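Long-range contact in short chain dehydrogenase/reductase (Acinetobacter baumannii, PDB 4IUY), which probably catalyses NAD(P)(H)-dependent oxidation or reduction of its substrate, as expected of a Rossmann-fold short-chain dehydrogenase/reductase: residues G209-E214 / V238-L243. Residues are numbered along the deposited sequence; the frame is centred on the assembly and turned at random.
Sequences GYMITE and VEFDDL
With chi1 at -65° the CG of Met211, a selenomethionine here, lies anti to its own carbonyl carbon and runs up against Val238, while chi2 carries the chain on, extended, to a selenium that touches both Phe240 and Leu243. The contact belongs to the Rossmann fold of a short-chain dehydrogenase/reductase: residues 209-214 form the loop after strand 202-208, which probably runs on, as in relatives, into the mobile cofactor- and substrate-binding segment, and residues 238-243 lead into helix 244-251. The intervening excursion, which includes helices 217-221 and 223-231, is closed at its base where the two loops meet in a single beta bridge, Met211 opposite Val238. Val238 N donates to Tyr210 O at 2.9 Å, a fairly straight bond, and the return bond from Ile212 N to Val238 O is weak at 3.4 Å. Met211 CA also approaches Val238 O in a CA-H...O contact, so that this oxygen is met by two groups of the facing loop. Beside the bridge, Val238 spreads both methyls: CG1 packs on Met211 CG, and CG2 reaches back to Gly209 N at 3.7 Å. Gly209 itself is tied by backbone bonding to Val265 of the neighbouring strand 262-265, and Leu243 rests on that same residue. Phe240 and Leu243 also touch Leu39 of helix 38-49. The turn at 239-242 is closed by the backbone bond from Asp242 N to Glu239 O and, in return, by Asp242 OD2, which accepts from Glu239 N at 3.0 Å, the donor lying above the carboxylate plane. Leu243 CD1 comes to 4.1 Å from the selenium of Met211. Met211 SE makes a Met-aromatic contact at the edge of the Phe240 ring, lying in its plane 3.9 Å from Phe240 CE1.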
loop_
_atom_site.group_PDB
_atom_site.type_symbol
_atom_site.label_atom_id
_atom_site.label_comp_id
_atom_site.label_asym_id
_atom_site.label_seq_id
_atom_site.Cartn_x
_atom_site.Cartn_y
_atom_site.Cartn_z
ATOM N N GLY D 209 16.337 6.015 0.253
ATOM C CA GLY D 209 15.929 7.358 -0.147
ATOM C C GLY D 209 17.018 8.011 -0.984
ATOM O O GLY D 209 17.822 7.317 -1.578
ATOM N N TYR D 210 17.067 9.338 -1.023
ATOM C CA TYR D 210 18.098 10.028 -1.777
ATOM C C TYR D 210 19.439 9.970 -1.078
ATOM O O TYR D 210 19.602 10.438 0.048
ATOM C CB TYR D 210 17.712 11.477 -2.054
ATOM C CG TYR D 210 16.582 11.620 -3.043
ATOM C CD1 TYR D 210 16.833 11.693 -4.412
ATOM C CD2 TYR D 210 15.263 11.669 -2.619
ATOM C CE1 TYR D 210 15.784 11.827 -5.327
ATOM C CE2 TYR D 210 14.217 11.793 -3.525
ATOM C CZ TYR D 210 14.475 11.880 -4.860
ATOM O OH TYR D 210 13.415 12.001 -5.726
HETATM N N MSE D 211 20.405 9.381 -1.762
HETATM C CA MSE D 211 21.723 9.222 -1.181
HETATM C C MSE D 211 22.645 10.300 -1.640
HETATM O O MSE D 211 22.686 10.632 -2.824
HETATM C CB MSE D 211 22.295 7.863 -1.517
HETATM C CG MSE D 211 21.467 6.791 -0.866
HETATM SE SE MSE D 211 22.012 5.063 -1.424
HETATM C CE MSE D 211 21.340 5.035 -3.245
ATOM N N ILE D 212 23.372 10.866 -0.688
ATOM C CA ILE D 212 24.334 11.883 -1.023
ATOM C C ILE D 212 25.488 11.273 -1.846
ATOM O O ILE D 212 26.396 10.620 -1.316
ATOM C CB ILE D 212 24.757 12.683 0.229
ATOM C CG1 ILE D 212 25.883 13.645 -0.142
ATOM C CG2 ILE D 212 25.137 11.747 1.376
ATOM C CD1 ILE D 212 25.496 14.602 -1.248
ATOM N N THR D 213 25.377 11.450 -3.165
ATOM C CA THR D 213 26.335 10.916 -4.127
ATOM C C THR D 213 26.798 12.025 -5.071
ATOM O O THR D 213 26.351 13.174 -4.955
ATOM C CB THR D 213 25.733 9.783 -4.982
ATOM O OG1 THR D 213 24.782 10.325 -5.906
ATOM C CG2 THR D 213 25.064 8.731 -4.108
ATOM N N GLU D 214 27.683 11.679 -6.005
ATOM C CA GLU D 214 28.300 12.670 -6.895
ATOM C C GLU D 214 27.649 12.852 -8.274
ATOM O O GLU D 214 27.880 13.858 -8.948
ATOM C CB GLU D 214 29.790 12.353 -7.049
ATOM C CG GLU D 214 30.477 12.105 -5.706
ATOM C CD GLU D 214 30.236 13.230 -4.701
ATOM O OE1 GLU D 214 29.927 12.927 -3.528
ATOM O OE2 GLU D 214 30.348 14.416 -5.082
ATOM N N VAL D 238 20.300 10.180 2.831
ATOM C CA VAL D 238 20.692 8.830 3.216
ATOM C C VAL D 238 22.188 8.633 3.099
ATOM O O VAL D 238 22.789 9.054 2.120
ATOM C CB VAL D 238 19.957 7.826 2.334
ATOM C CG1 VAL D 238 20.365 6.395 2.668
ATOM C CG2 VAL D 238 18.412 8.076 2.447
ATOM N N GLU D 239 22.798 8.088 4.148
ATOM C CA GLU D 239 24.209 7.702 4.120
ATOM C C GLU D 239 24.302 6.225 3.802
ATOM O O GLU D 239 23.440 5.455 4.243
ATOM C CB GLU D 239 24.854 7.939 5.485
ATOM C CG GLU D 239 24.843 9.390 5.937
ATOM C CD GLU D 239 25.886 10.237 5.239
ATOM O OE1 GLU D 239 26.714 9.678 4.490
ATOM O OE2 GLU D 239 25.887 11.470 5.443
ATOM N N PHE D 240 25.374 5.815 3.120
ATOM C CA PHE D 240 25.590 4.392 2.781
ATOM C C PHE D 240 25.505 3.494 4.025
ATOM O O PHE D 240 24.941 2.416 3.986
ATOM C CB PHE D 240 26.954 4.212 2.111
ATOM C CG PHE D 240 27.010 4.704 0.688
ATOM C CD1 PHE D 240 25.847 4.853 -0.060
ATOM C CD2 PHE D 240 28.231 5.039 0.108
ATOM C CE1 PHE D 240 25.902 5.298 -1.353
ATOM C CE2 PHE D 240 28.299 5.493 -1.190
ATOM C CZ PHE D 240 27.135 5.616 -1.929
ATOM N N ASP D 241 26.081 3.965 5.124
ATOM C CA ASP D 241 26.056 3.266 6.399
ATOM C C ASP D 241 24.661 2.968 6.911
ATOM O O ASP D 241 24.475 1.987 7.651
ATOM C CB ASP D 241 26.813 4.056 7.476
ATOM C CG ASP D 241 28.303 3.862 7.399
ATOM O OD1 ASP D 241 28.743 2.828 6.846
ATOM O OD2 ASP D 241 29.033 4.725 7.921
ATOM N N ASP D 242 23.682 3.789 6.515
ATOM C CA ASP D 242 22.306 3.547 6.958
ATOM C C ASP D 242 21.788 2.193 6.465
ATOM O O ASP D 242 20.842 1.656 7.048
ATOM C CB ASP D 242 21.359 4.670 6.498
ATOM C CG ASP D 242 21.667 6.012 7.165
ATOM O OD1 ASP D 242 22.272 6.007 8.265
ATOM O OD2 ASP D 242 21.307 7.070 6.585
ATOM N N LEU D 243 22.420 1.662 5.413
ATOM C CA LEU D 243 22.002 0.427 4.733
ATOM C C LEU D 243 22.608 -0.861 5.298
ATOM O O LEU D 243 22.152 -1.969 5.003
ATOM C CB LEU D 243 22.354 0.497 3.232
ATOM C CG LEU D 243 21.842 1.786 2.584
ATOM C CD1 LEU D 243 22.214 1.850 1.102
ATOM C CD2 LEU D 243 20.339 1.887 2.794
#